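Cell division control protein 73 (Saccharomyces cerevisiae, PDB 3V46) serves in the PAF1 complex, which acts in RNA polymerase II transcription and histone modification, and here contributes its C-terminal Ras-like domain, which binds no GTP. Local coordinates at residues Pro20-Ser25 with Thr94-Gln99; Ser24-Thr28 with Tyr119-Ala123; Phe35-Ser39 with Val152-Trp157; Val88-Thr94 with Cys115-Phe120. All blocks are in the same frame, centred on the assembly; numbering follows the deposited sequence.

Contact 1 of 4, residues Pro20-Ser25 with Thr94-Gln99; sequences PSAASS and TGHTWQ
At the C-terminal edge of the Ras-like sheet, the loop leaving strand 16-18, which probably corresponds in position to the P-loop of GTP-binding relatives, packs through Pro20 and Ala22 on the loop that follows strand 88-92. The methyl CG2 of Thr94 sits in the bend of segment 20-25, 3.6 Å from Pro20 O and 3.7 Å from Ala22 N. Beside it, Ala22 CB lies against Thr94 CB and also meets CE1 of the His96 imidazole at 3.6 Å, approaching that ring obliquely. The Pro20 ring crosses the Gln99 side chain at about a right angle, its CG 3.3 Å from the amide nitrogen NE2. Gln99 leaves the backbone with CG trans to N (chi1 171°) and runs on extended, which carries its amide back to the start of its own loop. There OE1 accepts from Thr94 N at 3.0 Å, while NE2 donates to Phe92 O and bonds to Tyr103 OH. With an alanine at Gln99, Thr94 N would probably lose its acceptor and Pro20 the amide on which it rests. Thr94 OG1 accepts the N-H of His96, closing an ST turn. On the facing loop, a type I turn from Ala22 to Ser25 is braced by Ala22 N donating to Ser25 OG at 2.8 Å (169°). A water joins Ser24 OG to Thr94 O. The pair of loops lies on the surface, above the ends of the neighbouring parallel strands 16-18 and 88-92, each leading on toward its helix, 32-38 or 108-114.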
loop_
_atom_site.group_PDB
_atom_site.type_symbol
_atom_site.label_atom_id
_atom_site.label_comp_id
_atom_site.label_asym_id
_atom_site.label_seq_id
_atom_site.Cartn_x
_atom_site.Cartn_y
_atom_site.Cartn_z
ATOM N N PRO A 20 5.571 2.062 4.700
ATOM C CA PRO A 20 6.897 2.546 5.090
ATOM C C PRO A 20 7.802 2.545 3.865
ATOM O O PRO A 20 7.483 1.896 2.866
ATOM C CB PRO A 20 7.368 1.495 6.074
ATOM C CG PRO A 20 6.767 0.233 5.547
ATOM C CD PRO A 20 5.368 0.661 5.089
ATOM N N SER A 21 8.904 3.268 3.920
ATOM C CA SER A 21 9.769 3.335 2.761
ATOM C C SER A 21 11.198 2.941 3.082
ATOM O O SER A 21 11.649 3.050 4.220
ATOM C CB SER A 21 9.753 4.743 2.138
ATOM O OG SER A 21 10.287 5.731 3.010
ATOM N N ALA A 22 11.884 2.445 2.063
ATOM C CA ALA A 22 13.325 2.282 2.082
ATOM C C ALA A 22 13.903 3.123 0.940
ATOM O O ALA A 22 13.159 3.724 0.164
ATOM C CB ALA A 22 13.704 0.811 1.936
ATOM N N ALA A 23 15.222 3.190 0.835
ATOM C CA ALA A 23 15.819 4.050 -0.165
ATOM C C ALA A 23 15.351 3.646 -1.548
ATOM O O ALA A 23 15.161 4.493 -2.415
ATOM C CB ALA A 23 17.353 3.987 -0.077
ATOM N N SER A 24 15.132 2.345 -1.729
ATOM C CA SER A 24 14.787 1.774 -3.027
ATOM C C SER A 24 13.305 1.908 -3.382
ATOM O O SER A 24 12.905 1.598 -4.501
ATOM C CB SER A 24 15.149 0.293 -3.033
ATOM O OG SER A 24 14.469 -0.377 -1.981
ATOM N N SER A 25 12.498 2.377 -2.442
ATOM C CA SER A 25 11.048 2.405 -2.641
ATOM C C SER A 25 10.658 3.265 -3.820
ATOM O O SER A 25 11.107 4.399 -3.935
ATOM C CB SER A 25 10.351 2.939 -1.399
ATOM O OG SER A 25 10.436 2.000 -0.343
ATOM N N THR A 94 8.767 -3.062 1.337
ATOM C CA THR A 94 10.031 -2.508 0.886
ATOM C C THR A 94 10.918 -3.608 0.368
ATOM O O THR A 94 11.833 -3.362 -0.402
ATOM C CB THR A 94 10.793 -1.850 2.050
ATOM O OG1 THR A 94 11.064 -2.837 3.052
ATOM C CG2 THR A 94 9.975 -0.719 2.655
ATOM N N GLY A 95 10.656 -4.826 0.825
ATOM C CA GLY A 95 11.526 -5.947 0.533
ATOM C C GLY A 95 12.446 -6.316 1.684
ATOM O O GLY A 95 13.180 -7.285 1.580
ATOM N N HIS A 96 12.425 -5.552 2.773
ATOM C CA HIS A 96 13.220 -5.892 3.959
ATOM C C HIS A 96 12.342 -6.628 4.952
ATOM O O HIS A 96 11.276 -6.138 5.309
ATOM C CB HIS A 96 13.765 -4.641 4.632
ATOM C CG HIS A 96 14.723 -3.871 3.782
ATOM N ND1 HIS A 96 14.680 -2.499 3.678
ATOM C CD2 HIS A 96 15.753 -4.279 3.002
ATOM C CE1 HIS A 96 15.643 -2.093 2.868
ATOM N NE2 HIS A 96 16.300 -3.152 2.438
ATOM N N THR A 97 12.789 -7.791 5.422
ATOM C CA THR A 97 11.977 -8.559 6.353
ATOM C C THR A 97 11.849 -7.833 7.693
ATOM O O THR A 97 10.865 -8.014 8.405
ATOM C CB THR A 97 12.524 -9.980 6.565
ATOM O OG1 THR A 97 12.758 -10.600 5.291
ATOM C CG2 THR A 97 11.527 -10.817 7.354
ATOM N N TRP A 98 12.823 -6.989 8.034
ATOM C CA TRP A 98 12.745 -6.243 9.289
ATOM C C TRP A 98 11.603 -5.221 9.277
ATOM O O TRP A 98 11.271 -4.649 10.320
ATOM C CB TRP A 98 14.086 -5.560 9.614
ATOM C CG TRP A 98 14.070 -4.699 10.866
ATOM C CD1 TRP A 98 14.042 -3.330 10.923
ATOM C CD2 TRP A 98 14.085 -5.153 12.230
ATOM N NE1 TRP A 98 14.040 -2.908 12.235
ATOM C CE2 TRP A 98 14.065 -4.004 13.055
ATOM C CE3 TRP A 98 14.109 -6.415 12.834
ATOM C CZ2 TRP A 98 14.066 -4.083 14.449
ATOM C CZ3 TRP A 98 14.117 -6.491 14.223
ATOM C CH2 TRP A 98 14.093 -5.333 15.013
ATOM N N GLN A 99 10.991 -5.008 8.111
ATOM C CA GLN A 99 9.851 -4.093 8.008
ATOM C C GLN A 99 8.790 -4.435 9.053
ATOM O O GLN A 99 8.175 -3.551 9.637
ATOM C CB GLN A 99 9.214 -4.118 6.600
ATOM C CG GLN A 99 7.911 -3.332 6.545
ATOM C CD GLN A 99 7.243 -3.297 5.174
ATOM O OE1 GLN A 99 7.865 -3.573 4.150
ATOM N NE2 GLN A 99 5.975 -2.916 5.151
HETATM O O HOH W 1 12.089 -1.185 -2.191
#

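Contact 2 of 4, residues Ser24-Thr28 with Tyr119-Ala123; sequences SSILT and YFHFA
Ile26 reaches over the end of strand 116-122 and sets both of its branches against the Phe122 ring. CG2 comes to 3.4 Å from Phe122 CE2, while CD1 stands over the same ring in a CH-pi contact, 4.2 Å from the centroid. The placement of CG1 between the backbone N and the carbonyl carbon (chi1 72°) sends CD1 across the strand, where it touches His121 C at 3.6 Å. Next along the loop, Leu27 CD1 sits almost centrally over a face of the Phe120 ring, 3.6 Å from its centroid and 11° off the normal. An alanine at Phe122 would probably strip Ile26 of the aromatic face under its two branches and open a gap beside the strand end.

Further out, Phe35 of helix 32-38 packs on both Leu27 and Phe120, and Leu141 of the neighbouring strand flanks Ile26. Tyr41 OH and Asn31 ND2 both bond to Ile26 O and so fix the loop backbone. The one polar link between the segments is a water that accepts from Ile26 N at 3.3 Å and donates to Phe120 O. The loop after the first strand of this Ras-like domain is therefore held to the sheet chiefly by aliphatic-aromatic packing, with water serving the backbone atoms.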
loop_
_atom_site.group_PDB
_atom_site.type_symbol
_atom_site.label_atom_id
_atom_site.label_comp_id
_atom_site.label_asym_id
_atom_site.label_seq_id
_atom_site.Cartn_x
_atom_site.Cartn_y
_atom_site.Cartn_z
ATOM N N SER A 24 15.132 2.345 -1.729
ATOM C CA SER A 24 14.787 1.774 -3.027
ATOM C C SER A 24 13.305 1.908 -3.382
ATOM O O SER A 24 12.905 1.598 -4.501
ATOM C CB SER A 24 15.149 0.293 -3.033
ATOM O OG SER A 24 14.469 -0.377 -1.981
ATOM N N SER A 25 12.498 2.377 -2.442
ATOM C CA SER A 25 11.048 2.405 -2.641
ATOM C C SER A 25 10.658 3.265 -3.820
ATOM O O SER A 25 11.107 4.399 -3.935
ATOM C CB SER A 25 10.351 2.939 -1.399
ATOM O OG SER A 25 10.436 2.000 -0.343
ATOM N N ILE A 26 9.809 2.736 -4.694
ATOM C CA ILE A 26 9.331 3.544 -5.810
ATOM C C ILE A 26 8.026 4.258 -5.462
ATOM O O ILE A 26 7.742 5.292 -6.053
ATOM C CB ILE A 26 9.256 2.779 -7.170
ATOM C CG1 ILE A 26 8.122 1.763 -7.206
ATOM C CG2 ILE A 26 10.605 2.117 -7.488
ATOM C CD1 ILE A 26 8.034 1.043 -8.568
ATOM N N LEU A 27 7.271 3.723 -4.496
ATOM C CA LEU A 27 6.077 4.386 -3.964
ATOM C C LEU A 27 6.245 4.644 -2.467
ATOM O O LEU A 27 6.620 3.746 -1.716
ATOM C CB LEU A 27 4.815 3.549 -4.191
ATOM C CG LEU A 27 4.292 3.443 -5.621
ATOM C CD1 LEU A 27 3.113 2.477 -5.699
ATOM C CD2 LEU A 27 3.887 4.809 -6.140
ATOM N N THR A 28 5.998 5.888 -2.058
ATOM C CA THR A 28 6.084 6.280 -0.654
ATOM C C THR A 28 4.924 7.216 -0.332
ATOM O O THR A 28 4.168 7.588 -1.225
ATOM C CB THR A 28 7.370 7.032 -0.376
ATOM O OG1 THR A 28 7.272 8.344 -0.942
ATOM C CG2 THR A 28 8.567 6.307 -0.992
ATOM N N TYR A 119 4.013 -5.522 -3.543
ATOM C CA TYR A 119 5.405 -5.192 -3.773
ATOM C C TYR A 119 5.506 -4.535 -5.152
ATOM O O TYR A 119 5.337 -5.189 -6.172
ATOM C CB TYR A 119 6.301 -6.437 -3.714
ATOM C CG TYR A 119 7.753 -6.128 -3.987
ATOM C CD1 TYR A 119 8.556 -5.552 -3.011
ATOM C CD2 TYR A 119 8.326 -6.417 -5.218
ATOM C CE1 TYR A 119 9.877 -5.259 -3.248
ATOM C CE2 TYR A 119 9.655 -6.138 -5.465
ATOM C CZ TYR A 119 10.424 -5.555 -4.479
ATOM O OH TYR A 119 11.747 -5.282 -4.711
ATOM N N PHE A 120 5.767 -3.237 -5.171
ATOM C CA PHE A 120 5.896 -2.488 -6.415
ATOM C C PHE A 120 7.365 -2.368 -6.795
ATOM O O PHE A 120 8.229 -2.127 -5.941
ATOM C CB PHE A 120 5.305 -1.075 -6.264
ATOM C CG PHE A 120 3.804 -1.023 -6.331
ATOM C CD1 PHE A 120 3.032 -1.333 -5.222
ATOM C CD2 PHE A 120 3.167 -0.640 -7.501
ATOM C CE1 PHE A 120 1.652 -1.265 -5.287
ATOM C CE2 PHE A 120 1.790 -0.561 -7.567
ATOM C CZ PHE A 120 1.033 -0.885 -6.464
ATOM N N HIS A 121 7.648 -2.536 -8.081
ATOM C CA HIS A 121 9.009 -2.400 -8.571
ATOM C C HIS A 121 9.007 -2.040 -10.051
ATOM O O HIS A 121 7.978 -2.121 -10.724
ATOM C CB HIS A 121 9.787 -3.695 -8.352
ATOM C CG HIS A 121 9.275 -4.840 -9.163
ATOM N ND1 HIS A 121 9.920 -5.298 -10.293
ATOM C CD2 HIS A 121 8.175 -5.613 -9.017
ATOM C CE1 HIS A 121 9.237 -6.305 -10.806
ATOM N NE2 HIS A 121 8.173 -6.515 -10.053
ATOM N N PHE A 122 10.152 -1.606 -10.547
ATOM C CA PHE A 122 10.261 -1.261 -11.954
ATOM C C PHE A 122 10.463 -2.494 -12.800
ATOM O O PHE A 122 11.198 -3.412 -12.424
ATOM C CB PHE A 122 11.413 -0.292 -12.196
ATOM C CG PHE A 122 11.124 1.110 -11.749
ATOM C CD1 PHE A 122 9.964 1.749 -12.147
ATOM C CD2 PHE A 122 12.010 1.786 -10.937
ATOM C CE1 PHE A 122 9.692 3.040 -11.742
ATOM C CE2 PHE A 122 11.746 3.081 -10.524
ATOM C CZ PHE A 122 10.586 3.706 -10.926
ATOM N N ALA A 123 9.803 -2.498 -13.951
ATOM C CA ALA A 123 10.019 -3.511 -14.963
ATOM C C ALA A 123 11.511 -3.574 -15.257
ATOM O O ALA A 123 12.147 -2.544 -15.483
ATOM C CB ALA A 123 9.252 -3.151 -16.209
HETATM O O HOH W 2 9.732 -0.399 -3.718
#

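Contact 3 of 4, residues Phe35-Ser39 with Val152-Trp157; sequences FLLES and VVRYFW
Val153 packs closely on Phe35, with CG2 over one face of the Phe35 ring, 3.7 Å from its centroid, and only 3.4 Å from Phe35 O. With its CG trans to N (chi1 -173°), Phe35 brings its ring to helix 149-166, where Val152 CG1 meets the ring edge at CZ. The neighbouring Leu36 offers both a methyl and its carbonyl: CD2 touches Phe156 CD2 at 3.6 Å, and O receives the indole N-H of Trp157. That bond is 3.0 Å long and nearly straight (172°), with the acceptor in the indole plane but the donor tilted 24° from the carbonyl plane. Leu36 CB also rests on Trp157 CZ2, at 3.7 Å.

In this Ras-like alpha/beta fold the contact joins the first helix, 32-38, to the long C-terminal helix 149-166, both covering the same side of the sheet. Phe156 continues onto Phe120 of strand 116-122. Trp157 also makes a cation-pi contact with Lys59. Packing is sparser where helix 32-38 ends: Ser39, with positive phi, brings OG no closer to Val153 CB than 3.8 Å. On the solvent side Glu38 and Arg154 point away from the interface, Arg154 pairing with Glu151 of its own helix.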
loop_
_atom_site.group_PDB
_atom_site.type_symbol
_atom_site.label_atom_id
_atom_site.label_comp_id
_atom_site.label_asym_id
_atom_site.label_seq_id
_atom_site.Cartn_x
_atom_site.Cartn_y
_atom_site.Cartn_z
ATOM N N PHE A 35 -0.065 9.233 -7.460
ATOM C CA PHE A 35 -0.189 7.969 -8.156
ATOM C C PHE A 35 -1.630 7.463 -8.125
ATOM O O PHE A 35 -2.229 7.210 -9.168
ATOM C CB PHE A 35 0.774 6.939 -7.558
ATOM C CG PHE A 35 0.828 5.644 -8.314
ATOM C CD1 PHE A 35 1.296 5.600 -9.614
ATOM C CD2 PHE A 35 0.425 4.477 -7.711
ATOM C CE1 PHE A 35 1.347 4.396 -10.310
ATOM C CE2 PHE A 35 0.481 3.273 -8.391
ATOM C CZ PHE A 35 0.943 3.235 -9.690
ATOM N N LEU A 36 -2.191 7.326 -6.934
ATOM C CA LEU A 36 -3.508 6.721 -6.796
ATOM C C LEU A 36 -4.684 7.615 -7.203
ATOM O O LEU A 36 -5.726 7.108 -7.605
ATOM C CB LEU A 36 -3.714 6.221 -5.372
ATOM C CG LEU A 36 -2.791 5.088 -4.939
ATOM C CD1 LEU A 36 -3.190 4.621 -3.568
ATOM C CD2 LEU A 36 -2.846 3.929 -5.933
ATOM N N LEU A 37 -4.540 8.930 -7.086
ATOM C CA LEU A 37 -5.631 9.828 -7.438
ATOM C C LEU A 37 -5.532 10.360 -8.861
ATOM O O LEU A 37 -6.553 10.561 -9.525
ATOM C CB LEU A 37 -5.699 11.000 -6.458
ATOM C CG LEU A 37 -6.102 10.602 -5.038
ATOM C CD1 LEU A 37 -6.235 11.840 -4.178
ATOM C CD2 LEU A 37 -7.408 9.812 -5.040
ATOM N N GLU A 38 -4.313 10.606 -9.329
ATOM C CA GLU A 38 -4.137 11.216 -10.636
ATOM C C GLU A 38 -3.566 10.248 -11.658
ATOM O O GLU A 38 -3.412 10.603 -12.824
ATOM C CB GLU A 38 -3.225 12.432 -10.524
ATOM C CG GLU A 38 -3.699 13.462 -9.518
ATOM C CD GLU A 38 -2.943 14.768 -9.633
ATOM O OE1 GLU A 38 -1.714 14.771 -9.399
ATOM O OE2 GLU A 38 -3.578 15.788 -9.975
ATOM N N SER A 39 -3.243 9.034 -11.215
ATOM C CA SER A 39 -2.619 8.038 -12.075
ATOM C C SER A 39 -1.359 8.631 -12.670
ATOM O O SER A 39 -1.028 8.409 -13.836
ATOM C CB SER A 39 -3.573 7.580 -13.173
ATOM O OG SER A 39 -4.766 7.071 -12.613
ATOM N N VAL A 152 -2.573 0.425 -14.456
ATOM C CA VAL A 152 -1.996 -0.111 -13.224
ATOM C C VAL A 152 -2.796 0.398 -12.029
ATOM O O VAL A 152 -3.136 -0.359 -11.128
ATOM C CB VAL A 152 -0.512 0.261 -13.061
ATOM C CG1 VAL A 152 -0.010 -0.124 -11.677
ATOM C CG2 VAL A 152 0.322 -0.427 -14.114
ATOM N N VAL A 153 -3.122 1.680 -12.033
ATOM C CA VAL A 153 -3.857 2.254 -10.915
ATOM C C VAL A 153 -5.293 1.738 -10.853
ATOM O O VAL A 153 -5.798 1.458 -9.767
ATOM C CB VAL A 153 -3.798 3.793 -10.949
ATOM C CG1 VAL A 153 -4.686 4.400 -9.889
ATOM C CG2 VAL A 153 -2.349 4.244 -10.771
ATOM N N ARG A 154 -5.940 1.590 -12.007
ATOM C CA ARG A 154 -7.292 1.055 -12.044
ATOM C C ARG A 154 -7.272 -0.354 -11.470
ATOM O O ARG A 154 -8.125 -0.730 -10.660
ATOM C CB ARG A 154 -7.847 1.043 -13.476
ATOM C CG ARG A 154 -9.209 0.403 -13.587
ATOM C CD ARG A 154 -9.711 0.367 -15.032
ATOM N NE ARG A 154 -9.852 1.706 -15.607
ATOM C CZ ARG A 154 -9.072 2.210 -16.563
ATOM N NH1 ARG A 154 -8.081 1.491 -17.083
ATOM N NH2 ARG A 154 -9.292 3.439 -17.010
ATOM N N TYR A 155 -6.276 -1.126 -11.873
ATOM C CA TYR A 155 -6.151 -2.489 -11.388
ATOM C C TYR A 155 -5.867 -2.517 -9.893
ATOM O O TYR A 155 -6.387 -3.360 -9.165
ATOM C CB TYR A 155 -5.049 -3.233 -12.132
ATOM C CG TYR A 155 -4.812 -4.577 -11.508
ATOM C CD1 TYR A 155 -5.667 -5.638 -11.750
ATOM C CD2 TYR A 155 -3.775 -4.764 -10.618
ATOM C CE1 TYR A 155 -5.466 -6.861 -11.147
ATOM C CE2 TYR A 155 -3.568 -5.968 -10.014
ATOM C CZ TYR A 155 -4.413 -7.021 -10.277
ATOM O OH TYR A 155 -4.204 -8.238 -9.662
ATOM N N PHE A 156 -5.049 -1.589 -9.416
ATOM C CA PHE A 156 -4.759 -1.553 -7.998
ATOM C C PHE A 156 -6.032 -1.307 -7.213
ATOM O O PHE A 156 -6.308 -1.994 -6.236
ATOM C CB PHE A 156 -3.743 -0.480 -7.630
ATOM C CG PHE A 156 -3.615 -0.303 -6.154
ATOM C CD1 PHE A 156 -2.806 -1.159 -5.422
ATOM C CD2 PHE A 156 -4.349 0.671 -5.479
ATOM C CE1 PHE A 156 -2.705 -1.046 -4.063
ATOM C CE2 PHE A 156 -4.243 0.797 -4.104
ATOM C CZ PHE A 156 -3.413 -0.065 -3.394
ATOM N N TRP A 157 -6.808 -0.309 -7.621
ATOM C CA TRP A 157 -8.026 -0.008 -6.890
ATOM C C TRP A 157 -9.014 -1.162 -6.941
ATOM O O TRP A 157 -9.710 -1.411 -5.959
ATOM C CB TRP A 157 -8.676 1.273 -7.405
ATOM C CG TRP A 157 -8.050 2.541 -6.918
ATOM C CD1 TRP A 157 -7.501 3.522 -7.685
ATOM C CD2 TRP A 157 -7.937 2.985 -5.561
ATOM N NE1 TRP A 157 -7.065 4.555 -6.895
ATOM C CE2 TRP A 157 -7.327 4.253 -5.587
ATOM C CE3 TRP A 157 -8.316 2.446 -4.330
ATOM C CZ2 TRP A 157 -7.067 4.980 -4.428
ATOM C CZ3 TRP A 157 -8.061 3.171 -3.181
ATOM C CH2 TRP A 157 -7.448 4.427 -3.237
#

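Contact 4 of 4, residues Val88-Thr94 with Cys115-Phe120; sequences VVAIFTT and CKGYYF
Ile91 and Tyr118 stitch together two parallel strands, 88-92 and 116-122, which with helix 108-114 form a beta-alpha-beta unit, and which lie between strands 16-18 and 136-141 of the Ras-like sheet. Ile91 N donates to Lys116 O at 2.8 Å and its carbonyl accepts from Tyr118 N; two residues on, Thr93 N donates to Tyr118 O. Tyr118 O is gripped twice, because Thr93 OG1 also donates to it at 2.9 Å; the hydroxyl is swung there by a chi1 of 60° and comes in 35° from the carbonyl plane. Thr93 OG1 also lies at the edge of the Tyr119 ring, in its plane.

Beside these direct bonds, water takes over. One molecule donates to Val89 O and accepts from Lys116 N; another links Thr93 O to Phe120 N; a third donates to Thr94 O and lies 3.3 Å from Tyr119 OH. The polar ends of two side chains are met elsewhere: Lys116 NZ forms a salt bridge with Glu137, and Tyr118 OH bonds to Ser159 of helix 149-166.

On the face toward that helix, Phe92, Tyr118 and Phe120 form an aromatic cluster. The Phe92 and Tyr118 planes meet at 48°, whereas those of Phe92 and Phe120 are near parallel but slid apart. Ala90 CB fills in at the Tyr118 edge. On the reverse face, Ile91 CD1 touches Cys115 CB at 3.9 Å.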
loop_
_atom_site.group_PDB
_atom_site.type_symbol
_atom_site.label_atom_id
_atom_site.label_comp_id
_atom_site.label_asym_id
_atom_site.label_seq_id
_atom_site.Cartn_x
_atom_site.Cartn_y
_atom_site.Cartn_z
ATOM N N VAL A 88 -5.883 -2.479 9.410
ATOM C CA VAL A 88 -4.901 -2.472 8.328
ATOM C C VAL A 88 -5.395 -3.391 7.215
ATOM O O VAL A 88 -5.590 -4.589 7.431
ATOM C CB VAL A 88 -3.510 -2.906 8.836
ATOM C CG1 VAL A 88 -2.526 -3.070 7.684
ATOM C CG2 VAL A 88 -2.971 -1.895 9.834
ATOM N N VAL A 89 -5.617 -2.816 6.037
ATOM C CA VAL A 89 -6.206 -3.545 4.908
ATOM C C VAL A 89 -5.210 -3.789 3.779
ATOM O O VAL A 89 -5.436 -4.640 2.923
ATOM C CB VAL A 89 -7.455 -2.827 4.340
ATOM C CG1 VAL A 89 -8.549 -2.745 5.392
ATOM C CG2 VAL A 89 -7.111 -1.445 3.821
ATOM N N ALA A 90 -4.103 -3.050 3.767
ATOM C CA ALA A 90 -3.064 -3.257 2.763
ATOM C C ALA A 90 -1.734 -2.806 3.308
ATOM O O ALA A 90 -1.655 -1.837 4.074
ATOM C CB ALA A 90 -3.396 -2.506 1.480
ATOM N N ILE A 91 -0.691 -3.516 2.887
ATOM C CA ILE A 91 0.676 -3.234 3.279
ATOM C C ILE A 91 1.539 -3.229 2.028
ATOM O O ILE A 91 1.603 -4.229 1.300
ATOM C CB ILE A 91 1.193 -4.287 4.280
ATOM C CG1 ILE A 91 0.323 -4.272 5.558
ATOM C CG2 ILE A 91 2.660 -4.033 4.631
ATOM C CD1 ILE A 91 0.636 -5.361 6.531
ATOM N N PHE A 92 2.178 -2.090 1.761
ATOM C CA PHE A 92 3.184 -2.009 0.722
ATOM C C PHE A 92 4.508 -2.404 1.337
ATOM O O PHE A 92 4.873 -1.904 2.404
ATOM C CB PHE A 92 3.286 -0.589 0.159
ATOM C CG PHE A 92 2.128 -0.175 -0.705
ATOM C CD1 PHE A 92 0.831 -0.510 -0.379
ATOM C CD2 PHE A 92 2.338 0.568 -1.838
ATOM C CE1 PHE A 92 -0.231 -0.109 -1.183
ATOM C CE2 PHE A 92 1.279 0.973 -2.634
ATOM C CZ PHE A 92 0.002 0.647 -2.301
ATOM N N THR A 93 5.248 -3.278 0.657
ATOM C CA THR A 93 6.489 -3.800 1.211
ATOM C C THR A 93 7.728 -3.237 0.532
ATOM O O THR A 93 7.744 -2.979 -0.674
ATOM C CB THR A 93 6.549 -5.332 1.099
ATOM O OG1 THR A 93 6.457 -5.708 -0.280
ATOM C CG2 THR A 93 5.420 -5.971 1.861
ATOM N N THR A 94 8.767 -3.062 1.337
ATOM C CA THR A 94 10.031 -2.508 0.886
ATOM C C THR A 94 10.918 -3.608 0.368
ATOM O O THR A 94 11.833 -3.362 -0.402
ATOM C CB THR A 94 10.793 -1.850 2.050
ATOM O OG1 THR A 94 11.064 -2.837 3.052
ATOM C CG2 THR A 94 9.975 -0.719 2.655
ATOM N N CYS A 115 -3.539 -9.846 5.934
ATOM C CA CYS A 115 -3.488 -8.491 5.383
ATOM C C CYS A 115 -2.961 -8.602 3.960
ATOM O O CYS A 115 -2.006 -9.327 3.696
ATOM C CB CYS A 115 -2.550 -7.544 6.169
ATOM S SG CYS A 115 -2.921 -7.256 7.935
ATOM N N LYS A 116 -3.570 -7.865 3.046
ATOM C CA LYS A 116 -3.140 -7.853 1.659
ATOM C C LYS A 116 -1.813 -7.129 1.504
ATOM O O LYS A 116 -1.665 -5.988 1.928
ATOM C CB LYS A 116 -4.215 -7.178 0.813
ATOM C CG LYS A 116 -3.830 -6.985 -0.616
ATOM C CD LYS A 116 -4.103 -8.217 -1.403
ATOM C CE LYS A 116 -3.806 -8.002 -2.872
ATOM N NZ LYS A 116 -3.975 -9.261 -3.619
ATOM N N GLY A 117 -0.839 -7.806 0.909
ATOM C CA GLY A 117 0.459 -7.221 0.647
ATOM C C GLY A 117 0.703 -6.929 -0.827
ATOM O O GLY A 117 0.216 -7.642 -1.711
ATOM N N TYR A 118 1.474 -5.873 -1.071
ATOM C CA TYR A 118 1.885 -5.462 -2.409
ATOM C C TYR A 118 3.381 -5.213 -2.416
ATOM O O TYR A 118 3.948 -4.759 -1.419
ATOM C CB TYR A 118 1.187 -4.162 -2.833
ATOM C CG TYR A 118 -0.307 -4.282 -2.982
ATOM C CD1 TYR A 118 -1.150 -4.038 -1.909
ATOM C CD2 TYR A 118 -0.875 -4.649 -4.189
ATOM C CE1 TYR A 118 -2.500 -4.140 -2.031
ATOM C CE2 TYR A 118 -2.251 -4.755 -4.322
ATOM C CZ TYR A 118 -3.051 -4.495 -3.233
ATOM O OH TYR A 118 -4.418 -4.602 -3.338
ATOM N N TYR A 119 4.013 -5.522 -3.543
ATOM C CA TYR A 119 5.405 -5.192 -3.773
ATOM C C TYR A 119 5.506 -4.535 -5.152
ATOM O O TYR A 119 5.337 -5.189 -6.172
ATOM C CB TYR A 119 6.301 -6.437 -3.714
ATOM C CG TYR A 119 7.753 -6.128 -3.987
ATOM C CD1 TYR A 119 8.556 -5.552 -3.011
ATOM C CD2 TYR A 119 8.326 -6.417 -5.218
ATOM C CE1 TYR A 119 9.877 -5.259 -3.248
ATOM C CE2 TYR A 119 9.655 -6.138 -5.465
ATOM C CZ TYR A 119 10.424 -5.555 -4.479
ATOM O OH TYR A 119 11.747 -5.282 -4.711
ATOM N N PHE A 120 5.767 -3.237 -5.171
ATOM C CA PHE A 120 5.896 -2.488 -6.415
ATOM C C PHE A 120 7.365 -2.368 -6.795
ATOM O O PHE A 120 8.229 -2.127 -5.941
ATOM C CB PHE A 120 5.305 -1.075 -6.264
ATOM C CG PHE A 120 3.804 -1.023 -6.331
ATOM C CD1 PHE A 120 3.032 -1.333 -5.222
ATOM C CD2 PHE A 120 3.167 -0.640 -7.501
ATOM C CE1 PHE A 120 1.652 -1.265 -5.287
ATOM C CE2 PHE A 120 1.790 -0.561 -7.567
ATOM C CZ PHE A 120 1.033 -0.885 -6.464
HETATM O O HOH W 3 -6.304 -6.914 3.905
HETATM O O HOH W 4 6.030 -1.934 -2.569
HETATM O O HOH W 5 13.659 -4.494 -2.184
#

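Overall arrangement
Along the chain, contacts 1 and 2 start from the same loop after strand 16-18, sharing Ser24 and Ser25; contact 3 begins in the following helix, and contact 4 lies between the two segments of contact 3. The centre of contact 4 lies about 5 Å from the centre of the chain, and the contact hands Thr94 to contact 1 and Tyr119 and Phe120 to contact 2. Contacts 1 and 3 lie on opposite sides of the chain centre, their own centres about 21 Å apart. Contacts 2, 3 and 4 touch through aromatic side chains between helices 32-38 and 149-166 and strand 116-122, so one apolar core runs from helices to sheet and up to the loop edge of this Ras-like domain.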